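Local coordinates for hypothetical sugar ABC-transporter sugar binding protein (Arthrobacter globiformis, PDB 7BVT) that binds cyclic alpha-maltosyl-(1→6)-maltose and probably delivers it to a sugar ABC transporter for uptake, at residues 320-325 against 336-341; 108-113 against 315-320; 180-185 against 248-253. All coordinates share one frame; numbering follows the deposited sequence.

Contact 1. Residues 320-325 against 336-341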
loop_
_atom_site.group_PDB
_atom_site.type_symbol
_atom_site.label_atom_id
_atom_site.label_comp_id
_atom_site.label_asym_id
_atom_site.label_seq_id
_atom_site.Cartn_x
_atom_site.Cartn_y
_atom_site.Cartn_z
ATOM N N LEU A 320 17.037 0.890 -9.448
ATOM C CA LEU A 320 16.584 -0.420 -8.890
ATOM C C LEU A 320 17.759 -1.347 -8.572
ATOM O O LEU A 320 17.518 -2.504 -8.216
ATOM C CB LEU A 320 15.609 -1.042 -9.896
ATOM C CG LEU A 320 14.237 -0.357 -9.912
ATOM C CD1 LEU A 320 13.374 -0.852 -11.057
ATOM C CD2 LEU A 320 13.502 -0.515 -8.572
ATOM N N GLU A 321 19.010 -0.885 -8.694
ATOM C CA GLU A 321 20.157 -1.719 -8.247
ATOM C C GLU A 321 20.137 -1.759 -6.722
ATOM O O GLU A 321 19.703 -0.778 -6.068
ATOM C CB GLU A 321 21.470 -1.163 -8.790
ATOM C CG GLU A 321 21.529 -1.198 -10.300
ATOM C CD GLU A 321 22.786 -0.649 -10.940
ATOM O OE1 GLU A 321 23.656 -0.130 -10.201
ATOM O OE2 GLU A 321 22.884 -0.744 -12.172
ATOM N N PRO A 322 20.628 -2.860 -6.114
ATOM C CA PRO A 322 20.531 -3.020 -4.664
ATOM C C PRO A 322 21.109 -1.843 -3.869
ATOM O O PRO A 322 20.515 -1.425 -2.858
ATOM C CB PRO A 322 21.288 -4.321 -4.378
ATOM C CG PRO A 322 21.317 -5.065 -5.684
ATOM C CD PRO A 322 21.179 -4.047 -6.802
ATOM N N ASP A 323 22.279 -1.340 -4.271
ATOM C CA ASP A 323 22.900 -0.234 -3.500
ATOM C C ASP A 323 21.979 0.978 -3.453
ATOM O O ASP A 323 21.924 1.638 -2.386
ATOM C CB ASP A 323 24.245 0.205 -4.078
ATOM C CG ASP A 323 25.346 -0.819 -3.846
ATOM O OD1 ASP A 323 25.085 -1.853 -3.178
ATOM O OD2 ASP A 323 26.476 -0.528 -4.308
ATOM N N GLN A 324 21.315 1.290 -4.565
ATOM C CA GLN A 324 20.379 2.450 -4.633
ATOM C C GLN A 324 19.138 2.145 -3.797
ATOM O O GLN A 324 18.726 2.978 -3.004
ATOM C CB GLN A 324 20.038 2.795 -6.085
ATOM C CG GLN A 324 21.089 3.680 -6.738
ATOM C CD GLN A 324 22.414 2.987 -6.941
ATOM O OE1 GLN A 324 23.344 3.143 -6.128
ATOM N NE2 GLN A 324 22.512 2.158 -7.974
ATOM N N VAL A 325 18.557 0.959 -3.980
ATOM C CA VAL A 325 17.314 0.581 -3.279
ATOM C C VAL A 325 17.588 0.589 -1.758
ATOM O O VAL A 325 16.749 1.071 -0.983
ATOM C CB VAL A 325 16.861 -0.808 -3.763
ATOM C CG1 VAL A 325 15.884 -1.502 -2.804
ATOM C CG2 VAL A 325 16.322 -0.735 -5.179
ATOM N N PRO A 336 11.888 -1.627 0.900
ATOM C CA PRO A 336 12.585 -1.877 -0.340
ATOM C C PRO A 336 11.678 -2.667 -1.278
ATOM O O PRO A 336 10.934 -3.544 -0.841
ATOM C CB PRO A 336 13.812 -2.705 -0.004
ATOM C CG PRO A 336 13.740 -2.967 1.460
ATOM C CD PRO A 336 12.550 -2.265 2.049
ATOM N N VAL A 337 11.807 -2.411 -2.556
ATOM C CA VAL A 337 10.978 -3.133 -3.559
ATOM C C VAL A 337 11.622 -4.467 -3.980
ATOM O O VAL A 337 10.941 -5.257 -4.661
ATOM C CB VAL A 337 10.694 -2.240 -4.783
ATOM C CG1 VAL A 337 9.975 -0.979 -4.357
ATOM C CG2 VAL A 337 11.930 -1.901 -5.585
ATOM N N LEU A 338 12.898 -4.684 -3.671
ATOM C CA LEU A 338 13.645 -5.889 -4.024
ATOM C C LEU A 338 13.516 -6.909 -2.892
ATOM O O LEU A 338 13.762 -6.558 -1.737
ATOM C CB LEU A 338 15.104 -5.524 -4.256
ATOM C CG LEU A 338 15.382 -4.567 -5.397
ATOM C CD1 LEU A 338 16.876 -4.282 -5.513
ATOM C CD2 LEU A 338 14.914 -5.137 -6.731
ATOM N N ASP A 339 13.216 -8.163 -3.235
ATOM C CA ASP A 339 13.188 -9.248 -2.242
ATOM C C ASP A 339 14.587 -9.344 -1.613
ATOM O O ASP A 339 14.698 -9.534 -0.378
ATOM C CB ASP A 339 12.768 -10.581 -2.868
ATOM C CG ASP A 339 11.314 -10.812 -3.284
ATOM O OD1 ASP A 339 10.522 -9.945 -3.113
ATOM O OD2 ASP A 339 11.038 -11.890 -3.880
ATOM N N SER A 340 15.629 -9.251 -2.425
ATOM C CA SER A 340 17.023 -9.518 -1.994
ATOM C C SER A 340 17.447 -8.483 -0.953
ATOM O O SER A 340 18.242 -8.808 -0.077
ATOM C CB SER A 340 17.964 -9.465 -3.132
ATOM O OG SER A 340 18.104 -8.145 -3.618
ATOM N N VAL A 341 16.861 -7.304 -0.986
ATOM C CA VAL A 341 17.217 -6.257 0.014
ATOM C C VAL A 341 16.370 -6.481 1.265
ATOM O O VAL A 341 16.934 -6.483 2.363
ATOM C CB VAL A 341 17.093 -4.846 -0.578
ATOM C CG1 VAL A 341 17.283 -3.785 0.496
ATOM C CG2 VAL A 341 18.046 -4.632 -1.723
#
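This contact packs the start of helix 322-332 against the loop and short helix that follow it in the chain, in a solute-binding protein of family 1. The partners are the loop 336-338 and the short helix 339-342. V325 and L338 have the most surface buried here, and both point toward the other segment. No hydrogen bond crosses between the segments; the contact is apolar. V325 spreads its two methyls over different partners. CG1 is anti to the backbone N (chi1 161°), which directs it to the proline and valine side. V325 CG1 lies 3.7 Å from P336 CB and 4.0 Å from V341 CG2. V325 CG2 meets L338 CD1 at 3.6 Å. The V325 and P336 side chains cross at about a right angle.

L338 reaches in with an extended side chain (chi2 180°), and its CD1 does most of the touching. This methyl sits between V325 and the backbone that leads into helix 322-332. P322 covers the outer margin, where P322 CB is 4.2 Å from V341 CG2. Beyond the two segments, Y347 of helix 345-354 packs on P336 and V341. L320 touches T114 of helix 112-117 and V135 of strand 131-136. S340 OG is hydrogen-bonded to D117 OD2, which ties the start of helix 339-342 to helix 112-117.

L320 and V337 form a separate methyl pair, with L320 CD2 3.6 Å from V337 CG2. The polar O of L320 also faces carbon: L320 O lies 3.3 Å from L338 CD1.

Contact 2. Residues 108-113 against 315-320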
loop_
_atom_site.group_PDB
_atom_site.type_symbol
_atom_site.label_atom_id
_atom_site.label_comp_id
_atom_site.label_asym_id
_atom_site.label_seq_id
_atom_site.Cartn_x
_atom_site.Cartn_y
_atom_site.Cartn_z
ATOM N N GLY A 108 12.893 -6.362 -21.105
ATOM C CA GLY A 108 13.937 -6.181 -22.118
ATOM C C GLY A 108 14.606 -4.824 -22.042
ATOM O O GLY A 108 15.544 -4.593 -22.831
ATOM N N ARG A 109 14.172 -3.952 -21.130
ATOM C CA ARG A 109 14.790 -2.597 -20.953
ATOM C C ARG A 109 15.460 -2.546 -19.580
ATOM O O ARG A 109 16.591 -2.103 -19.464
ATOM C CB ARG A 109 13.731 -1.510 -21.129
ATOM C CG ARG A 109 13.044 -1.503 -22.491
ATOM C CD ARG A 109 12.256 -0.233 -22.778
ATOM N NE ARG A 109 11.232 -0.452 -23.840
ATOM C CZ ARG A 109 11.475 -0.369 -25.137
ATOM N NH1 ARG A 109 12.653 0.020 -25.580
ATOM N NH2 ARG A 109 10.521 -0.601 -26.017
ATOM N N ILE A 110 14.785 -2.997 -18.565
ATOM C CA ILE A 110 15.370 -3.180 -17.209
ATOM C C ILE A 110 15.917 -4.592 -17.140
ATOM O O ILE A 110 15.237 -5.513 -17.616
ATOM C CB ILE A 110 14.297 -2.877 -16.140
ATOM C CG1 ILE A 110 13.788 -1.443 -16.311
ATOM C CG2 ILE A 110 14.811 -3.191 -14.755
ATOM C CD1 ILE A 110 12.737 -1.028 -15.285
ATOM N N PRO A 111 17.080 -4.843 -16.531
ATOM C CA PRO A 111 17.651 -6.187 -16.539
ATOM C C PRO A 111 16.681 -7.221 -15.970
ATOM O O PRO A 111 15.981 -7.008 -14.973
ATOM C CB PRO A 111 18.891 -6.078 -15.645
ATOM C CG PRO A 111 19.308 -4.651 -15.881
ATOM C CD PRO A 111 18.004 -3.898 -15.882
ATOM N N ASP A 112 16.630 -8.361 -16.636
ATOM C CA ASP A 112 15.764 -9.465 -16.211
ATOM C C ASP A 112 15.979 -9.776 -14.730
ATOM O O ASP A 112 14.968 -9.966 -13.955
ATOM C CB ASP A 112 16.029 -10.717 -17.045
ATOM C CG ASP A 112 15.907 -10.640 -18.563
ATOM O OD1 ASP A 112 15.428 -9.640 -19.137
ATOM O OD2 ASP A 112 16.249 -11.654 -19.197
ATOM N N ASP A 113 17.229 -9.844 -14.252
ATOM C CA ASP A 113 17.482 -10.236 -12.838
ATOM C C ASP A 113 16.941 -9.160 -11.876
ATOM O O ASP A 113 16.496 -9.503 -10.786
ATOM C CB ASP A 113 18.943 -10.545 -12.563
ATOM C CG ASP A 113 19.434 -11.816 -13.265
ATOM O OD1 ASP A 113 18.608 -12.503 -13.881
ATOM O OD2 ASP A 113 20.654 -12.070 -13.217
ATOM N N PHE A 315 17.878 4.900 -16.371
ATOM C CA PHE A 315 17.759 5.554 -15.048
ATOM C C PHE A 315 16.993 4.642 -14.066
ATOM O O PHE A 315 17.483 4.408 -12.939
ATOM C CB PHE A 315 17.092 6.912 -15.154
ATOM C CG PHE A 315 16.762 7.485 -13.811
ATOM C CD1 PHE A 315 17.768 7.801 -12.908
ATOM C CD2 PHE A 315 15.445 7.611 -13.430
ATOM C CE1 PHE A 315 17.449 8.256 -11.650
ATOM C CE2 PHE A 315 15.131 8.080 -12.169
ATOM C CZ PHE A 315 16.137 8.429 -11.290
ATOM N N LEU A 316 15.881 4.072 -14.513
ATOM C CA LEU A 316 15.078 3.203 -13.608
ATOM C C LEU A 316 15.915 1.970 -13.248
ATOM O O LEU A 316 15.880 1.534 -12.098
ATOM C CB LEU A 316 13.757 2.839 -14.296
ATOM C CG LEU A 316 12.739 3.945 -14.502
ATOM C CD1 LEU A 316 11.457 3.408 -15.105
ATOM C CD2 LEU A 316 12.437 4.708 -13.239
ATOM N N SER A 317 16.681 1.414 -14.196
ATOM C CA SER A 317 17.542 0.229 -13.911
ATOM C C SER A 317 18.543 0.607 -12.812
ATOM O O SER A 317 18.739 -0.147 -11.876
ATOM C CB SER A 317 18.260 -0.254 -15.163
ATOM O OG SER A 317 17.322 -0.666 -16.170
ATOM N N TRP A 318 19.145 1.787 -12.929
ATOM C CA TRP A 318 20.144 2.217 -11.912
ATOM C C TRP A 318 19.456 2.402 -10.557
ATOM O O TRP A 318 19.991 1.957 -9.524
ATOM C CB TRP A 318 20.855 3.482 -12.423
ATOM C CG TRP A 318 21.788 4.039 -11.404
ATOM C CD1 TRP A 318 23.109 3.724 -11.241
ATOM C CD2 TRP A 318 21.479 5.056 -10.427
ATOM N NE1 TRP A 318 23.626 4.418 -10.168
ATOM C CE2 TRP A 318 22.672 5.275 -9.699
ATOM C CE3 TRP A 318 20.338 5.807 -10.082
ATOM C CZ2 TRP A 318 22.723 6.121 -8.603
ATOM C CZ3 TRP A 318 20.416 6.707 -9.042
ATOM C CH2 TRP A 318 21.609 6.900 -8.352
ATOM N N PHE A 319 18.310 3.056 -10.584
ATOM C CA PHE A 319 17.500 3.303 -9.378
ATOM C C PHE A 319 17.154 1.981 -8.684
ATOM O O PHE A 319 17.051 1.960 -7.457
ATOM C CB PHE A 319 16.246 4.099 -9.726
ATOM C CG PHE A 319 15.701 4.821 -8.527
ATOM C CD1 PHE A 319 16.320 5.967 -8.041
ATOM C CD2 PHE A 319 14.551 4.377 -7.903
ATOM C CE1 PHE A 319 15.783 6.655 -6.970
ATOM C CE2 PHE A 319 14.023 5.086 -6.836
ATOM C CZ PHE A 319 14.651 6.215 -6.364
ATOM N N LEU A 320 17.037 0.890 -9.448
ATOM C CA LEU A 320 16.584 -0.420 -8.890
ATOM C C LEU A 320 17.759 -1.347 -8.572
ATOM O O LEU A 320 17.518 -2.504 -8.216
ATOM C CB LEU A 320 15.609 -1.042 -9.896
ATOM C CG LEU A 320 14.237 -0.357 -9.912
ATOM C CD1 LEU A 320 13.374 -0.852 -11.057
ATOM C CD2 LEU A 320 13.502 -0.515 -8.572
#
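The loop 108-111 passes the last turns of helix 306-319, and the two backbones come nearest at I110 and S317, whose CA atoms are 5.2 Å apart. This is loop-on-helix packing within the solute-binding protein fold. P111 is the N-cap residue of helix 112-117, and L320 is the first residue to leave helix 306-319. The contact therefore joins the entry of one helix to the exit of another. No hydrogen bond crosses it.

S317 has its hydroxyl directed at the loop. OG is anti to the carbonyl carbon (chi1 -61°), beside its own backbone N. From there S317 OG is hydrogen-bonded to A313 O, one turn earlier in the helix. Its closest contacts with the loop are to carbon: S317 OG is 3.3 Å from I110 CA. The flank of I110 is also close, with I110 CG1 3.6 Å from S317 OG.

I110 carries the apolar part with an extended chain (chi2 -179°). I110 CD1 lies 4.1 Å from L316 CB and 4.3 Å from L320 CD1. I110 also touches V135 of strand 131-136. The guanidinium group of R109 leads away to a salt bridge with D310, also on helix 306-319. At the exposed margin, CD of the P111 ring meets S317 OG at 3.3 Å and S317 CB at 3.7 Å.

Contact 3. Residues 180-185 against 248-253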
loop_
_atom_site.group_PDB
_atom_site.type_symbol
_atom_site.label_atom_id
_atom_site.label_comp_id
_atom_site.label_asym_id
_atom_site.label_seq_id
_atom_site.Cartn_x
_atom_site.Cartn_y
_atom_site.Cartn_z
ATOM N N GLY A 180 -12.230 1.870 29.470
ATOM C CA GLY A 180 -13.315 2.559 28.756
ATOM C C GLY A 180 -12.909 3.019 27.355
ATOM O O GLY A 180 -13.715 3.616 26.665
ATOM N N LYS A 181 -11.688 2.727 26.919
ATOM C CA LYS A 181 -11.203 3.192 25.611
ATOM C C LYS A 181 -11.335 2.069 24.571
ATOM O O LYS A 181 -11.175 0.872 24.883
ATOM C CB LYS A 181 -9.752 3.641 25.767
ATOM C CG LYS A 181 -9.590 4.929 26.557
ATOM C CD LYS A 181 -8.178 5.292 26.902
ATOM C CE LYS A 181 -8.128 6.470 27.865
ATOM N NZ LYS A 181 -6.745 6.966 28.111
ATOM N N PRO A 182 -11.531 2.436 23.281
ATOM C CA PRO A 182 -11.546 1.428 22.219
ATOM C C PRO A 182 -10.227 0.662 22.238
ATOM O O PRO A 182 -9.169 1.303 22.350
ATOM C CB PRO A 182 -11.670 2.216 20.899
ATOM C CG PRO A 182 -12.100 3.595 21.321
ATOM C CD PRO A 182 -11.558 3.785 22.722
ATOM N N GLY A 183 -10.298 -0.674 22.114
ATOM C CA GLY A 183 -9.110 -1.532 22.126
ATOM C C GLY A 183 -8.431 -1.506 20.774
ATOM O O GLY A 183 -7.253 -1.829 20.722
ATOM N N TYR A 184 -9.190 -1.195 19.716
ATOM C CA TYR A 184 -8.690 -1.344 18.321
ATOM C C TYR A 184 -9.525 -0.433 17.409
ATOM O O TYR A 184 -10.756 -0.579 17.422
ATOM C CB TYR A 184 -8.763 -2.805 17.902
ATOM C CG TYR A 184 -8.425 -3.062 16.457
ATOM C CD1 TYR A 184 -7.138 -2.852 15.955
ATOM C CD2 TYR A 184 -9.370 -3.594 15.606
ATOM C CE1 TYR A 184 -6.836 -3.118 14.626
ATOM C CE2 TYR A 184 -9.062 -3.888 14.278
ATOM C CZ TYR A 184 -7.791 -3.673 13.796
ATOM O OH TYR A 184 -7.503 -3.904 12.476
ATOM N N ASP A 185 -8.895 0.418 16.607
ATOM C CA ASP A 185 -9.661 1.280 15.667
ATOM C C ASP A 185 -9.909 0.495 14.377
ATOM O O ASP A 185 -8.933 -0.071 13.849
ATOM C CB ASP A 185 -8.911 2.571 15.314
ATOM C CG ASP A 185 -8.798 3.583 16.433
ATOM O OD1 ASP A 185 -9.257 3.291 17.550
ATOM O OD2 ASP A 185 -8.241 4.640 16.141
ATOM N N TRP A 248 -12.585 6.257 13.837
ATOM C CA TRP A 248 -11.168 6.156 13.398
ATOM C C TRP A 248 -10.365 7.281 14.054
ATOM O O TRP A 248 -10.869 8.405 14.099
ATOM C CB TRP A 248 -11.034 6.200 11.871
ATOM C CG TRP A 248 -9.593 6.167 11.462
ATOM C CD1 TRP A 248 -8.791 7.209 11.082
ATOM C CD2 TRP A 248 -8.739 5.019 11.513
ATOM N NE1 TRP A 248 -7.500 6.783 10.861
ATOM C CE2 TRP A 248 -7.440 5.437 11.151
ATOM C CE3 TRP A 248 -8.948 3.676 11.827
ATOM C CZ2 TRP A 248 -6.372 4.539 11.049
ATOM C CZ3 TRP A 248 -7.883 2.802 11.774
ATOM C CH2 TRP A 248 -6.620 3.221 11.361
ATOM N N GLY A 249 -9.150 7.017 14.508
ATOM C CA GLY A 249 -8.194 8.073 14.900
ATOM C C GLY A 249 -8.076 8.168 16.407
ATOM O O GLY A 249 -7.152 8.880 16.882
ATOM N N GLU A 250 -8.894 7.430 17.159
ATOM C CA GLU A 250 -8.718 7.360 18.643
ATOM C C GLU A 250 -7.316 6.866 19.024
ATOM O O GLU A 250 -6.697 7.369 20.004
ATOM C CB GLU A 250 -9.806 6.517 19.283
ATOM C CG GLU A 250 -11.164 7.119 19.159
ATOM C CD GLU A 250 -11.268 8.573 19.600
ATOM O OE1 GLU A 250 -10.973 8.844 20.793
ATOM O OE2 GLU A 250 -11.631 9.423 18.742
ATOM N N PHE A 251 -6.796 5.875 18.301
ATOM C CA PHE A 251 -5.472 5.285 18.566
ATOM C C PHE A 251 -4.427 6.380 18.371
ATOM O O PHE A 251 -3.543 6.537 19.228
ATOM C CB PHE A 251 -5.206 4.121 17.599
ATOM C CG PHE A 251 -3.778 3.677 17.631
ATOM C CD1 PHE A 251 -3.194 3.156 18.773
ATOM C CD2 PHE A 251 -2.972 3.850 16.515
ATOM C CE1 PHE A 251 -1.865 2.774 18.781
ATOM C CE2 PHE A 251 -1.637 3.549 16.558
ATOM C CZ PHE A 251 -1.077 3.005 17.686
ATOM N N GLU A 252 -4.529 7.095 17.256
ATOM C CA GLU A 252 -3.508 8.094 16.865
ATOM C C GLU A 252 -3.479 9.253 17.888
ATOM O O GLU A 252 -2.389 9.774 18.120
ATOM C CB GLU A 252 -3.784 8.590 15.455
ATOM C CG GLU A 252 -3.463 7.494 14.442
ATOM C CD GLU A 252 -3.884 7.773 13.022
ATOM O OE1 GLU A 252 -4.226 8.911 12.708
ATOM O OE2 GLU A 252 -3.886 6.832 12.238
ATOM N N LYS A 253 -4.618 9.549 18.500
ATOM C CA LYS A 253 -4.786 10.563 19.587
ATOM C C LYS A 253 -4.168 10.095 20.912
ATOM O O LYS A 253 -4.183 10.891 21.844
ATOM C CB LYS A 253 -6.271 10.818 19.861
ATOM C CG LYS A 253 -7.047 11.574 18.799
ATOM C CD LYS A 253 -8.539 11.336 18.914
ATOM C CE LYS A 253 -9.408 12.554 18.657
ATOM N NZ LYS A 253 -9.960 12.575 17.277
#
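D185 and W248 have the most surface buried in this contact, and E250 follows. The carboxylate of D185 is set into the turn 249-251, in a loop-to-loop contact beside the sugar-binding region. Its CG is anti to the carbonyl carbon (chi1 -70°), which aims OD2 at the backbone of the turn. OD2 accepts two hydrogen bonds. F251 N donates to D185 OD2 at 2.9 Å in a nearly straight bond (173°), on the syn side and somewhat out of the carboxylate plane. G249 N donates to D185 OD2 at 3.0 Å from above the plane, and this bond is more bent (139°). The two donors come from opposite faces of the carboxylate. E250 N is also close to OD2, but its angle is too poor for a bond.

D185 CB packs obliquely against the W248 ring, 3.7 Å from W248 CE3. The same ring meets that of Y187, a residue of the glycan pocket, and the W248 side chain is about 5 Å from a bound glucose unit.

E250 approaches D185 with its aliphatic base. E250 CB is 3.7 Å from D185 OD1 and 4.2 Å from P182 CG, while the bend at chi2 leads its carboxylate away. The segment 180-185 is also tied to the start of strand 258-262 and the residue before it, by backbone bonds of D185 with S258 and of P182 with G257.

Two backbone N-H groups thus grip one oxygen from both faces. This should restrict rotation of the carboxylate, and the N-H dipoles probably help to stabilise its negative charge.

Contacts 1 and 2 are neighbours, with centres 11 Å apart. They share L320, at the turn between the consecutive helices 306-319 and 322-332. They also touch directly: Q324 NE2 is 3.0 Å from W318 O, a probable hydrogen bond. Helix 112-117 begins in contact 2 and borders contact 1, and strand 131-136 touches both. Contact 3 lies on the opposite side of the chain's centre, about 35 Å from contact 1 and 43 Å from contact 2, centre to centre. Along the chain it is nested in the loop closed by contact 2, and contact 1 follows. The chain therefore crosses the molecule and returns, consistent with the two-lobed build of solute-binding proteins around a sugar.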